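Local coordinates for putative cell adhesion protein (Parabacteroides distasonis, PDB 3LIU) that is probably a fimbrillin of the FimA/Mfa1 family, a subunit that would polymerise into adhesive pili on the bacterial surface, at residues 237-242 and 260-265; 18-23 and 144-149; 194-199 and 316-321; 226-231 and 291-296; 91-96 and 121-126. All coordinates share one frame; numbering follows the deposited sequence. Where two conformers were deposited one is given.

Interaction 1 (237-242 and 260-265)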
# COMPACT_ATOMS: atom_id res chain seq x y z
N ASP A 237 10.99 -7.91 -8.05
CA ASP A 237 10.41 -7.27 -6.85
C ASP A 237 9.25 -6.35 -7.14
O ASP A 237 8.55 -5.95 -6.22
CB ASP A 237 11.49 -6.50 -6.10
CG ASP A 237 12.57 -7.43 -5.55
OD1 ASP A 237 12.22 -8.22 -4.65
OD2 ASP A 237 13.73 -7.35 -6.00
N TYR A 238 9.08 -5.98 -8.42
CA TYR A 238 7.82 -5.48 -8.93
C TYR A 238 6.84 -6.65 -9.11
O TYR A 238 7.24 -7.72 -9.56
CB TYR A 238 7.99 -4.76 -10.29
CG TYR A 238 8.60 -3.37 -10.23
CD1 TYR A 238 7.92 -2.33 -9.61
CD2 TYR A 238 9.82 -3.08 -10.84
CE1 TYR A 238 8.43 -1.08 -9.58
CE2 TYR A 238 10.34 -1.81 -10.81
CZ TYR A 238 9.62 -0.80 -10.16
OH TYR A 238 10.07 0.47 -10.08
N LYS A 239 5.56 -6.43 -8.81
CA LYS A 239 4.55 -7.44 -8.93
C LYS A 239 3.47 -7.04 -9.93
O LYS A 239 3.17 -5.88 -10.09
CB LYS A 239 3.91 -7.75 -7.56
CG LYS A 239 4.88 -8.02 -6.41
CD LYS A 239 5.88 -9.16 -6.68
CE LYS A 239 6.96 -9.23 -5.60
NZ LYS A 239 7.96 -10.31 -5.86
N VAL A 240 2.91 -8.03 -10.60
CA VAL A 240 2.03 -7.81 -11.72
C VAL A 240 0.96 -8.90 -11.72
O VAL A 240 1.24 -10.08 -11.41
CB VAL A 240 2.78 -7.76 -13.09
CG1 VAL A 240 3.42 -9.14 -13.48
CG2 VAL A 240 1.86 -7.27 -14.17
N GLY A 241 -0.26 -8.51 -12.09
CA GLY A 241 -1.42 -9.41 -11.97
C GLY A 241 -1.54 -10.52 -13.01
O GLY A 241 -2.13 -11.59 -12.75
N LEU A 242 -0.97 -10.25 -14.18
CA LEU A 242 -0.98 -11.18 -15.30
C LEU A 242 0.38 -11.21 -16.00
O LEU A 242 1.11 -10.21 -15.99
CB LEU A 242 -2.05 -10.74 -16.33
CG LEU A 242 -3.49 -10.75 -15.84
CD1 LEU A 242 -4.38 -9.89 -16.77
CD2 LEU A 242 -3.97 -12.18 -15.67
N LEU A 260 10.84 -8.53 -16.48
CA LEU A 260 10.07 -9.67 -16.03
C LEU A 260 9.75 -9.42 -14.57
O LEU A 260 10.60 -9.51 -13.71
CB LEU A 260 10.84 -10.98 -16.21
CG LEU A 260 10.25 -12.32 -15.73
CD1 LEU A 260 8.90 -12.61 -16.39
CD2 LEU A 260 11.23 -13.50 -16.02
N GLN A 261 8.49 -9.13 -14.31
CA GLN A 261 7.97 -8.89 -13.00
C GLN A 261 7.30 -10.19 -12.53
O GLN A 261 6.92 -11.06 -13.32
CB GLN A 261 6.95 -7.74 -13.07
CG GLN A 261 7.56 -6.47 -13.65
CD GLN A 261 6.64 -5.25 -13.53
OE1 GLN A 261 5.55 -5.32 -12.94
NE2 GLN A 261 7.10 -4.11 -14.05
N THR A 262 7.14 -10.31 -11.22
CA THR A 262 6.55 -11.50 -10.61
C THR A 262 5.02 -11.43 -10.56
O THR A 262 4.42 -10.48 -10.02
CB THR A 262 7.14 -11.68 -9.20
OG1 THR A 262 8.57 -11.79 -9.29
CG2 THR A 262 6.55 -12.91 -8.46
N LYS A 263 4.38 -12.45 -11.12
CA LYS A 263 2.95 -12.57 -11.06
C LYS A 263 2.43 -12.78 -9.65
O LYS A 263 2.95 -13.61 -8.89
CB LYS A 263 2.49 -13.72 -11.91
CG LYS A 263 0.98 -13.92 -11.97
CD LYS A 263 0.63 -14.74 -13.20
CE LYS A 263 -0.37 -15.81 -12.95
NZ LYS A 263 0.28 -16.92 -12.32
N TYR A 264 1.42 -12.02 -9.32
CA TYR A 264 0.72 -12.16 -8.06
C TYR A 264 -0.76 -12.11 -8.42
O TYR A 264 -1.28 -11.06 -8.81
CB TYR A 264 1.15 -11.03 -7.10
CG TYR A 264 0.53 -11.07 -5.73
CD1 TYR A 264 0.21 -12.28 -5.12
CD2 TYR A 264 0.33 -9.90 -5.02
CE1 TYR A 264 -0.37 -12.31 -3.88
CE2 TYR A 264 -0.27 -9.94 -3.76
CZ TYR A 264 -0.61 -11.15 -3.20
OH TYR A 264 -1.21 -11.21 -1.98
N ASP A 265 -1.43 -13.25 -8.26
CA ASP A 265 -2.83 -13.40 -8.69
C ASP A 265 -3.78 -12.40 -8.03
O ASP A 265 -4.83 -12.09 -8.60
CB ASP A 265 -3.34 -14.84 -8.45
CG ASP A 265 -2.67 -15.87 -9.37
OD1 ASP A 265 -2.17 -15.49 -10.43
OD2 ASP A 265 -2.60 -17.04 -9.01
O HOH W 1 -3.42 -13.89 -12.38
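Q261, V240 and T262 give the most surface to this short parallel ladder between strands 238-240 and 262-263. The Q261 side chain leaves the backbone extended beyond CG and runs past Y238, its CD 3.5 Å from Y238 CB, with the amide plane turned 26° from the tyrosine ring. Its OE1 also comes to 3.7 Å from V240 CB, while Q261 CB touches V240 CG1, the branch wedged between backbone N and carbonyl carbon (chi1 66°). The polar end of Q261 is held outside the ladder: NE2 donates to S207 OG and K258 O. With an alanine here, S207 OG and K258 O would probably lose the amide that binds them, and a gap would open beside Y238 CB and V240. On the other face K239 and T262 lie alongside each other, the lysine bent at chi2 (-56°) until NZ is 3.7 Å from T262 CB; NZ and T262 OG1 both donate to L236 O. Backbone bonds follow in parallel register: T262 N to Y238 O (3.1 Å), V240 N to T262 O (2.9 Å) and Y264 N to V240 O (2.9 Å). K263 CA adds a weaker CA-H...O contact to V240 O at 3.0 Å. At the far end a water donates to both G241 O and D265 OD1, and D265 OD1 also forms a salt bridge with K263 NZ. Strand 238-240 pairs in parallel with 262-263 and antiparallel with the long strand 193-213, through backbone bonds of K239 to A208 and G241 to I205.

Interaction 2 (18-23 and 144-149)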
# COMPACT_ATOMS: atom_id res chain seq x y z
N GLN A 18 8.44 -2.65 33.61
CA GLN A 18 7.41 -3.27 32.81
C GLN A 18 6.83 -2.20 31.89
O GLN A 18 6.87 -1.01 32.22
CB GLN A 18 6.32 -3.88 33.70
CG GLN A 18 6.81 -4.96 34.68
CD GLN A 18 6.86 -6.36 34.08
OE1 GLN A 18 6.00 -6.73 33.27
NE2 GLN A 18 7.85 -7.15 34.49
N LEU A 19 6.34 -2.64 30.74
CA LEU A 19 5.75 -1.77 29.73
C LEU A 19 4.46 -2.41 29.27
O LEU A 19 4.45 -3.60 28.94
CB LEU A 19 6.70 -1.61 28.54
CG LEU A 19 6.17 -0.70 27.43
CD1 LEU A 19 5.93 0.74 27.97
CD2 LEU A 19 7.13 -0.68 26.26
N ALA A 20 3.38 -1.63 29.29
CA ALA A 20 2.14 -1.98 28.62
C ALA A 20 1.79 -0.84 27.67
O ALA A 20 2.07 0.33 27.95
CB ALA A 20 1.01 -2.25 29.60
N LEU A 21 1.17 -1.19 26.56
CA LEU A 21 1.02 -0.23 25.46
C LEU A 21 -0.37 -0.37 24.86
O LEU A 21 -0.83 -1.47 24.70
CB LEU A 21 2.15 -0.45 24.43
CG LEU A 21 2.30 0.55 23.28
CD1 LEU A 21 3.76 0.71 22.88
CD2 LEU A 21 1.42 0.18 22.08
N ALA A 22 -1.06 0.75 24.61
CA ALA A 22 -2.38 0.73 23.99
C ALA A 22 -2.36 1.43 22.62
O ALA A 22 -1.75 2.52 22.48
CB ALA A 22 -3.39 1.36 24.91
N ILE A 23 -2.96 0.79 21.60
CA ILE A 23 -3.05 1.41 20.24
C ILE A 23 -4.48 1.81 19.88
O ILE A 23 -5.47 1.21 20.35
CB ILE A 23 -2.45 0.50 19.13
CG1 ILE A 23 -3.30 -0.76 18.93
CG2 ILE A 23 -0.99 0.11 19.52
CD1 ILE A 23 -4.50 -0.63 17.98
N ILE A 144 2.06 3.17 27.81
CA ILE A 144 2.05 4.01 26.63
C ILE A 144 0.70 3.91 25.97
O ILE A 144 0.29 2.85 25.46
CB ILE A 144 3.17 3.64 25.65
CG1 ILE A 144 4.52 3.81 26.34
CG2 ILE A 144 3.04 4.47 24.36
CD1 ILE A 144 5.73 3.35 25.50
N GLY A 145 -0.00 5.04 25.97
CA GLY A 145 -1.28 5.16 25.29
C GLY A 145 -2.51 5.03 26.16
O GLY A 145 -3.62 4.95 25.63
N TYR A 146 -2.33 5.04 27.49
CA TYR A 146 -3.45 4.78 28.41
C TYR A 146 -4.03 6.05 29.02
O TYR A 146 -4.97 5.98 29.81
CB TYR A 146 -2.98 3.86 29.53
CG TYR A 146 -2.84 2.43 29.13
CD1 TYR A 146 -1.75 1.99 28.38
CD2 TYR A 146 -3.80 1.50 29.52
CE1 TYR A 146 -1.62 0.65 28.04
CE2 TYR A 146 -3.67 0.16 29.20
CZ TYR A 146 -2.60 -0.25 28.44
OH TYR A 146 -2.50 -1.59 28.13
N ASP A 147 -3.48 7.21 28.67
CA ASP A 147 -4.03 8.48 29.15
C ASP A 147 -3.60 9.59 28.22
O ASP A 147 -2.67 9.41 27.42
CB ASP A 147 -3.54 8.75 30.55
CG ASP A 147 -4.48 9.64 31.34
OD1 ASP A 147 -5.52 10.06 30.79
OD2 ASP A 147 -4.14 9.92 32.49
N ASP A 148 -4.25 10.74 28.34
CA ASP A 148 -3.91 11.90 27.49
C ASP A 148 -3.00 12.90 28.22
O ASP A 148 -2.92 14.08 27.88
CB ASP A 148 -5.18 12.57 26.94
CG ASP A 148 -6.11 13.06 28.01
OD1 ASP A 148 -5.70 13.11 29.19
OD2 ASP A 148 -7.26 13.41 27.67
N GLU A 149 -2.28 12.42 29.21
CA GLU A 149 -1.34 13.26 29.91
C GLU A 149 -0.30 12.33 30.54
O GLU A 149 -0.63 11.22 30.84
CB GLU A 149 -2.13 14.02 30.96
CG GLU A 149 -1.52 15.25 31.46
CD GLU A 149 -2.52 16.02 32.30
OE1 GLU A 149 -2.89 15.54 33.38
OE2 GLU A 149 -2.94 17.10 31.84
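A parallel strand pairing joins I144, the last residue of strand 141-144, to L21 within strand 16-24, in the part of the chain assigned to the FimA family. Two backbone bonds bracket the bridge: I144 N donates to A20 O at 2.8 Å, and A22 N donates to I144 O at 2.6 Å. L21 CA adds a CA-H...O contact to the same I144 O. On the L21 face, the side chains of L19 and L21 meet I144 from two directions: L19 CD1 touches I144 CD1 at 3.6 Å, and L21 CG comes to 4.0 Å from I144 CB. I144 reaches L19 because its CG1 arm stands beside the backbone N (chi1 -61°) and continues extended to CD1. Past the bridge the chain turns away at G145, where at phi 100° a CB would crowd the carbonyl oxygen of I144; a CB there would also clash with A22 O. The turn brings Y146 back over the opposite face of the strand. A22 CB sits over one face of its ring, 4.0 Å from the centroid and 22° off the normal, a CH-pi contact displaced toward the CE1 side. Farther along the ring, Y146 OH lies 3.9 Å from A20 CB. E162 holds the turn by accepting from the backbone N of both G145 and Y146. Strand 16-24 is bordered along its other edge by antiparallel strand 71-80, L21 also packs on V86 and V88 of strand 82-90, and Y146 rests against I153 and V155 of strand 151-155.

Interaction 3 (194-199 and 316-321); sequences ESKSFV and TYLPQG
K196 and S197 both turn their backbone N toward T316 O, and this doubled donation is the tight centre of the antiparallel pairing between strands 193-213 and 308-319. K196 N reaches T316 O at 2.8 Å, whereas S197 N makes only a weak bond to the same oxygen at 3.3 Å. T316 N answers with an almost straight bond to S197 O (3.0 Å, 174° at the hydrogen). Beyond S195 and Y317, a non-hydrogen-bonded pair, the ladder resumes as E194 and L318 exchange two bonds: L318 N to E194 O at 2.9 Å and E194 N to L318 O at 3.1 Å. Side-chain packing is sparser and lies toward solvent. K196 bends at chi2 (-71°) and runs beside L318, pointing the same way, with CE 4.1 Å from L318 CB. That course carries NZ to E194 OE1, where a salt bridge is closed by a weak hydrogen bond of 3.2 Å. The other carboxylate oxygen, E194 OE2, receives a water that also donates to L318 O. At the bulge end a second water links S197 OG with T316 OG1, while the serine oxygen touches T316 CB at 3.4 Å; T316 OG1 is also hydrogen-bonded to T327 OG1 on strand 326-336. On the reverse face S195 OG is held by Y315 OH and G186 O, and Y317 packs on I326. Two residues, K196 and S197, set against the single T316 make this a classic beta bulge, shifting the antiparallel register by one residue.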
# COMPACT_ATOMS: atom_id res chain seq x y z
N GLU A 194 -18.34 8.03 -33.26
CA GLU A 194 -19.03 8.03 -31.99
C GLU A 194 -18.71 6.76 -31.16
O GLU A 194 -18.77 5.67 -31.67
CB GLU A 194 -20.53 7.98 -32.29
CG GLU A 194 -21.15 9.31 -32.59
CD GLU A 194 -22.58 9.15 -33.09
OE1 GLU A 194 -23.42 8.59 -32.34
OE2 GLU A 194 -22.84 9.56 -34.24
N SER A 195 -18.45 6.92 -29.88
CA SER A 195 -18.35 5.78 -28.99
C SER A 195 -19.75 5.28 -28.74
O SER A 195 -20.64 6.08 -28.57
CB SER A 195 -17.72 6.17 -27.66
OG SER A 195 -16.37 6.57 -27.82
N LYS A 196 -19.94 3.96 -28.74
CA LYS A 196 -21.24 3.37 -28.47
C LYS A 196 -21.33 2.59 -27.17
O LYS A 196 -22.34 2.67 -26.50
CB LYS A 196 -21.67 2.48 -29.63
CG LYS A 196 -22.06 3.26 -30.87
CD LYS A 196 -23.42 4.02 -30.71
CE LYS A 196 -23.47 5.25 -31.63
NZ LYS A 196 -24.84 5.76 -31.93
N SER A 197 -20.29 1.84 -26.81
CA SER A 197 -20.32 1.07 -25.57
C SER A 197 -18.93 0.57 -25.20
O SER A 197 -18.03 0.50 -26.05
CB SER A 197 -21.26 -0.14 -25.65
OG SER A 197 -20.84 -1.06 -26.63
N PHE A 198 -18.76 0.24 -23.93
CA PHE A 198 -17.55 -0.45 -23.47
C PHE A 198 -17.99 -1.43 -22.43
O PHE A 198 -18.66 -1.04 -21.48
CB PHE A 198 -16.58 0.53 -22.87
CG PHE A 198 -15.36 -0.11 -22.24
CD1 PHE A 198 -14.35 -0.62 -23.03
CD2 PHE A 198 -15.23 -0.17 -20.88
CE1 PHE A 198 -13.25 -1.21 -22.46
CE2 PHE A 198 -14.14 -0.74 -20.31
CZ PHE A 198 -13.14 -1.26 -21.09
N VAL A 199 -17.63 -2.70 -22.62
CA VAL A 199 -17.92 -3.77 -21.67
C VAL A 199 -16.60 -4.18 -21.02
O VAL A 199 -15.69 -4.67 -21.71
CB VAL A 199 -18.57 -4.99 -22.36
CG1 VAL A 199 -18.91 -6.06 -21.33
CG2 VAL A 199 -19.83 -4.57 -23.17
N THR A 316 -16.99 -0.60 -28.63
CA THR A 316 -17.79 -0.52 -29.84
C THR A 316 -17.94 0.96 -30.25
O THR A 316 -18.26 1.82 -29.42
CB THR A 316 -19.19 -1.16 -29.57
OG1 THR A 316 -19.00 -2.50 -29.08
CG2 THR A 316 -20.04 -1.16 -30.82
N TYR A 317 -17.73 1.23 -31.54
CA TYR A 317 -17.87 2.58 -32.06
C TYR A 317 -18.57 2.56 -33.42
O TYR A 317 -18.64 1.52 -34.07
CB TYR A 317 -16.51 3.24 -32.20
CG TYR A 317 -15.59 2.52 -33.15
CD1 TYR A 317 -14.96 1.33 -32.77
CD2 TYR A 317 -15.33 3.03 -34.42
CE1 TYR A 317 -14.10 0.68 -33.62
CE2 TYR A 317 -14.49 2.38 -35.29
CZ TYR A 317 -13.88 1.20 -34.90
OH TYR A 317 -13.05 0.53 -35.77
N LEU A 318 -19.11 3.71 -33.80
CA LEU A 318 -19.76 3.89 -35.11
C LEU A 318 -18.92 4.85 -35.92
O LEU A 318 -18.90 6.04 -35.62
CB LEU A 318 -21.17 4.42 -34.96
CG LEU A 318 -21.97 4.54 -36.27
CD1 LEU A 318 -22.22 3.16 -36.92
CD2 LEU A 318 -23.28 5.24 -35.98
N PRO A 319 -18.22 4.35 -36.92
CA PRO A 319 -17.46 5.24 -37.80
C PRO A 319 -18.37 6.23 -38.52
O PRO A 319 -19.48 5.87 -38.93
CB PRO A 319 -16.81 4.27 -38.80
CG PRO A 319 -16.84 2.97 -38.16
CD PRO A 319 -18.05 2.94 -37.30
N GLN A 320 -17.92 7.48 -38.61
CA GLN A 320 -18.55 8.50 -39.47
C GLN A 320 -19.19 7.92 -40.74
O GLN A 320 -18.49 7.40 -41.63
CB GLN A 320 -17.48 9.52 -39.89
CG GLN A 320 -18.00 10.80 -40.53
CD GLN A 320 -18.30 11.86 -39.48
OE1 GLN A 320 -18.71 11.54 -38.36
NE2 GLN A 320 -18.10 13.12 -39.84
N GLY A 321 -20.52 7.99 -40.82
CA GLY A 321 -21.23 7.62 -42.05
C GLY A 321 -21.38 6.13 -42.34
O GLY A 321 -21.98 5.77 -43.35
O HOH W 2 -20.61 8.37 -36.15
O HOH W 3 -18.65 -2.75 -26.44

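Interaction 4 (226-231 and 291-296)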
# COMPACT_ATOMS: atom_id res chain seq x y z
N ASP A 226 13.73 2.07 -2.40
CA ASP A 226 14.38 2.37 -3.66
C ASP A 226 14.69 1.07 -4.37
O ASP A 226 15.00 0.06 -3.73
CB ASP A 226 15.70 3.10 -3.43
CG ASP A 226 15.52 4.49 -2.96
OD1 ASP A 226 14.40 5.01 -2.94
OD2 ASP A 226 16.53 5.09 -2.64
N PHE A 227 14.60 1.09 -5.69
CA PHE A 227 14.93 -0.08 -6.54
C PHE A 227 16.17 0.21 -7.36
O PHE A 227 16.52 1.36 -7.58
CB PHE A 227 13.75 -0.42 -7.46
CG PHE A 227 12.70 -1.32 -6.86
CD1 PHE A 227 12.29 -1.19 -5.51
CD2 PHE A 227 12.03 -2.22 -7.67
CE1 PHE A 227 11.24 -1.97 -5.00
CE2 PHE A 227 10.98 -3.02 -7.17
CZ PHE A 227 10.58 -2.91 -5.86
N PHE A 228 16.83 -0.85 -7.81
CA PHE A 228 18.07 -0.72 -8.57
C PHE A 228 19.15 0.07 -7.80
O PHE A 228 19.25 -0.08 -6.57
CB PHE A 228 17.76 -0.18 -9.97
CG PHE A 228 16.86 -1.09 -10.75
CD1 PHE A 228 17.33 -2.33 -11.19
CD2 PHE A 228 15.54 -0.78 -10.95
CE1 PHE A 228 16.49 -3.22 -11.85
CE2 PHE A 228 14.70 -1.66 -11.65
CZ PHE A 228 15.17 -2.86 -12.09
N GLY A 229 19.96 0.89 -8.48
CA GLY A 229 21.10 1.56 -7.83
C GLY A 229 21.94 0.54 -7.11
O GLY A 229 22.25 -0.50 -7.67
N ASP A 230 22.25 0.78 -5.84
CA ASP A 230 23.03 -0.18 -5.03
C ASP A 230 22.16 -1.07 -4.12
O ASP A 230 22.67 -1.76 -3.21
CB ASP A 230 24.03 0.59 -4.17
CG ASP A 230 23.35 1.43 -3.09
OD1 ASP A 230 22.17 1.17 -2.74
OD2 ASP A 230 24.01 2.36 -2.57
N THR A 231 20.85 -1.04 -4.34
CA THR A 231 19.91 -1.85 -3.55
C THR A 231 19.92 -3.23 -4.17
O THR A 231 20.51 -3.44 -5.20
CB THR A 231 18.48 -1.31 -3.64
OG1 THR A 231 17.89 -1.68 -4.92
CG2 THR A 231 18.51 0.21 -3.49
N GLU A 291 11.35 3.15 -10.53
CA GLU A 291 12.67 2.96 -11.17
C GLU A 291 12.69 1.82 -12.18
O GLU A 291 12.05 0.78 -11.98
CB GLU A 291 13.78 2.73 -10.15
CG GLU A 291 13.94 3.81 -9.11
CD GLU A 291 13.17 3.45 -7.82
OE1 GLU A 291 12.03 2.97 -7.92
OE2 GLU A 291 13.75 3.60 -6.73
N VAL A 292 13.41 2.04 -13.27
CA VAL A 292 13.77 0.96 -14.21
C VAL A 292 15.29 0.77 -14.17
O VAL A 292 16.05 1.60 -13.64
CB VAL A 292 13.25 1.21 -15.63
CG1 VAL A 292 11.70 1.29 -15.63
CG2 VAL A 292 13.95 2.48 -16.26
N LYS A 293 15.75 -0.33 -14.72
CA LYS A 293 17.18 -0.63 -14.71
C LYS A 293 17.91 0.36 -15.59
O LYS A 293 17.36 0.80 -16.58
CB LYS A 293 17.37 -2.02 -15.28
CG LYS A 293 18.79 -2.51 -15.34
CD LYS A 293 18.87 -3.73 -16.28
CE LYS A 293 18.80 -5.01 -15.50
NZ LYS A 293 20.15 -5.37 -14.99
N SER A 294 19.14 0.74 -15.26
CA SER A 294 19.87 1.68 -16.10
C SER A 294 20.13 1.03 -17.47
O SER A 294 20.37 -0.18 -17.57
CB SER A 294 21.20 2.06 -15.45
OG SER A 294 22.01 0.92 -15.46
N GLY A 295 20.05 1.82 -18.52
CA GLY A 295 20.31 1.31 -19.84
C GLY A 295 19.17 0.63 -20.56
O GLY A 295 19.37 -0.03 -21.58
N GLU A 296 17.95 0.81 -20.06
CA GLU A 296 16.77 0.18 -20.69
C GLU A 296 16.44 1.05 -21.94
O GLU A 296 16.67 2.25 -21.90
CB GLU A 296 15.65 0.14 -19.63
CG GLU A 296 14.66 -0.96 -19.71
CD GLU A 296 15.22 -2.35 -19.46
OE1 GLU A 296 15.32 -2.82 -18.30
OE2 GLU A 296 15.52 -2.99 -20.47
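One hydrogen bond crosses between these loops, from F227 N to E291 OE2, short at 2.8 Å and almost straight (172°), but meeting the oxygen from above the carboxylate plane. E291 gets there by bending at chi2 (95°), which brings its carboxylate to the F227 backbone N. Two salt bridges flank this bond: E291 OE1 pairs with K209, and D226 OD1, which stands 4.1 Å from E291 OE2, pairs with K289. The two lysines probably offset the repulsion between the neighbouring carboxylates. Aromatic packing supplies the rest. K293 CB lies over one face of the F228 ring, 4.1 Å from its centroid, in a CH-pi contact; K293 N stands above the rim of that face, 3.5 Å from F228 CE2. At the ring edge, in plane, E291 O approaches F228 CE2 at 3.6 Å. Y235 meets the F228 ring edge-to-face and accepts from K293 N through its OH. Backbone turns shape both partners. T231 N to F228 O (2.9 Å) closes a type II' beta turn from F228 to T231, and T231 OG1 adds a second bond to that oxygen, on a lone pair; a type II turn from K293 to E296 follows in the other loop.

Interaction 5 (91-96 and 121-126)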
# COMPACT_ATOMS: atom_id res chain seq x y z
N ASN A 91 0.37 -6.71 12.84
CA ASN A 91 0.09 -7.75 11.85
C ASN A 91 1.34 -8.19 11.05
O ASN A 91 1.24 -8.54 9.89
CB ASN A 91 -1.04 -7.30 10.92
CG ASN A 91 -2.35 -7.03 11.67
OD1 ASN A 91 -2.65 -7.71 12.63
ND2 ASN A 91 -3.08 -5.99 11.26
N ALA A 92 2.51 -8.14 11.67
CA ALA A 92 3.71 -8.62 11.01
C ALA A 92 3.61 -10.11 10.72
O ALA A 92 3.21 -10.91 11.60
CB ALA A 92 4.95 -8.32 11.85
N ALA A 93 3.99 -10.50 9.51
CA ALA A 93 4.01 -11.93 9.14
C ALA A 93 4.96 -12.66 10.09
O ALA A 93 5.87 -12.05 10.65
CB ALA A 93 4.43 -12.13 7.67
N PRO A 94 4.71 -13.95 10.36
CA PRO A 94 5.58 -14.70 11.29
C PRO A 94 7.09 -14.55 11.09
O PRO A 94 7.81 -14.31 12.05
CB PRO A 94 5.13 -16.14 11.07
CG PRO A 94 3.65 -15.97 10.93
CD PRO A 94 3.50 -14.74 10.02
N VAL A 95 7.55 -14.66 9.85
CA VAL A 95 9.00 -14.54 9.58
C VAL A 95 9.45 -13.10 9.84
O VAL A 95 10.57 -12.88 10.34
CB VAL A 95 9.36 -14.99 8.13
CG1 VAL A 95 10.79 -14.59 7.72
CG2 VAL A 95 9.20 -16.53 7.96
N ILE A 96 8.60 -12.13 9.55
CA ILE A 96 8.94 -10.71 9.82
C ILE A 96 9.06 -10.48 11.35
O ILE A 96 9.89 -9.71 11.81
CB ILE A 96 7.92 -9.73 9.19
CG1 ILE A 96 7.76 -9.97 7.68
CG2 ILE A 96 8.27 -8.21 9.50
CD1 ILE A 96 9.09 -9.89 6.83
N LEU A 121 -6.36 -9.84 4.18
CA LEU A 121 -7.24 -9.52 5.27
C LEU A 121 -7.15 -10.64 6.29
O LEU A 121 -7.28 -10.40 7.44
CB LEU A 121 -8.68 -9.26 4.81
CG LEU A 121 -8.87 -8.09 3.85
CD1 LEU A 121 -10.36 -7.90 3.57
CD2 LEU A 121 -8.22 -6.81 4.41
N THR A 122 -6.83 -11.86 5.89
CA THR A 122 -6.63 -12.92 6.91
C THR A 122 -5.46 -12.67 7.85
O THR A 122 -5.62 -12.81 9.04
CB THR A 122 -6.52 -14.31 6.31
OG1 THR A 122 -7.67 -14.52 5.50
CG2 THR A 122 -6.49 -15.36 7.41
N LYS A 123 -4.30 -12.27 7.33
CA LYS A 123 -3.20 -11.85 8.22
C LYS A 123 -3.56 -10.60 9.00
O LYS A 123 -3.15 -10.42 10.17
CB LYS A 123 -1.92 -11.57 7.43
CG LYS A 123 -0.78 -11.02 8.34
CD LYS A 123 0.51 -10.84 7.56
CE LYS A 123 0.47 -9.58 6.67
NZ LYS A 123 0.46 -8.34 7.38
N GLY A 124 -4.32 -9.72 8.35
CA GLY A 124 -4.36 -8.34 8.77
C GLY A 124 -3.29 -7.60 8.00
O GLY A 124 -2.24 -8.14 7.70
N LEU A 125 -3.57 -6.36 7.63
CA LEU A 125 -2.64 -5.55 6.85
C LEU A 125 -1.55 -5.01 7.77
O LEU A 125 -1.82 -4.63 8.91
CB LEU A 125 -3.38 -4.39 6.18
CG LEU A 125 -4.48 -4.83 5.22
CD1 LEU A 125 -5.16 -3.64 4.64
CD2 LEU A 125 -3.85 -5.68 4.09
N THR A 126 -0.32 -4.99 7.29
CA THR A 126 0.75 -4.50 8.13
C THR A 126 0.56 -3.00 8.37
O THR A 126 0.33 -2.24 7.43
CB THR A 126 2.14 -4.71 7.51
OG1 THR A 126 2.25 -6.04 6.97
CG2 THR A 126 3.23 -4.48 8.60
O HOH W 4 3.98 -8.50 7.32
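N91 and K123 reach past each other where the loop leading into helix 94-101 meets the turn before strand 127-136, two connections of the FimA-family beta fold. Each side chain grips the other segment's backbone. N91 points its amide at segment 121-126: ND2 donates to L125 O at 3.0 Å, with the acceptor in the amide plane but the donor 38° out of the carbonyl plane. The same ND2 also donates to D42 O and OD1 accepts from N44 N, so both ends of the amide are fixed. In return K123 leaves its backbone with CG anti to N (chi1 176°) and curls at chi3 and chi4, laying CD 4.0 Å from A93 CA. This curl drops NZ among backbone and hydroxyl oxygens: N91 O at 2.6 Å, G124 O at 2.7 Å and T126 OG1 at 2.9 Å. E119 adds a salt bridge to the ammonium group, which is therefore likely to stay charged. A methionine in place of K123 would probably leave N91 O, G124 O and the E119 carboxylate without their charged mate. G124 passes so close to N91 that a CB would fall 2.6 Å from N91 CG, and would also press on the carbonyl oxygen of K123. T126 OG1, which also bonds E119, accepts from a water 3.0 Å away as well as from K123 NZ; that water accepts from the backbone N of A93, the N-cap residue of helix 94-101.

How the interactions relate
Interactions 1 and 4 are in direct contact, their centres about 17 Å apart: Y238 OH reaches E291 O at 2.8 Å, a probable hydrogen bond, and Y238 CE2 packs against F227 CD2 at 3.6 Å, so the loops of interaction 4 pack on the Y238 end of the ladder. Interaction 3 belongs to the same sheet, since strand 193-213 borders strand 238-240, but its centre lies about 33 Å from that of interaction 1. Interactions 2 and 5 both fall in the FimA-family part of the chain, with centres about 23 Å apart. Interaction 5 is nearer to interaction 1, with centres about 20 Å apart and nearest atoms about 8 Å, without touching. Interactions 2 and 3 have centres about 62 Å apart, on opposite sides of the elongated chain's centre.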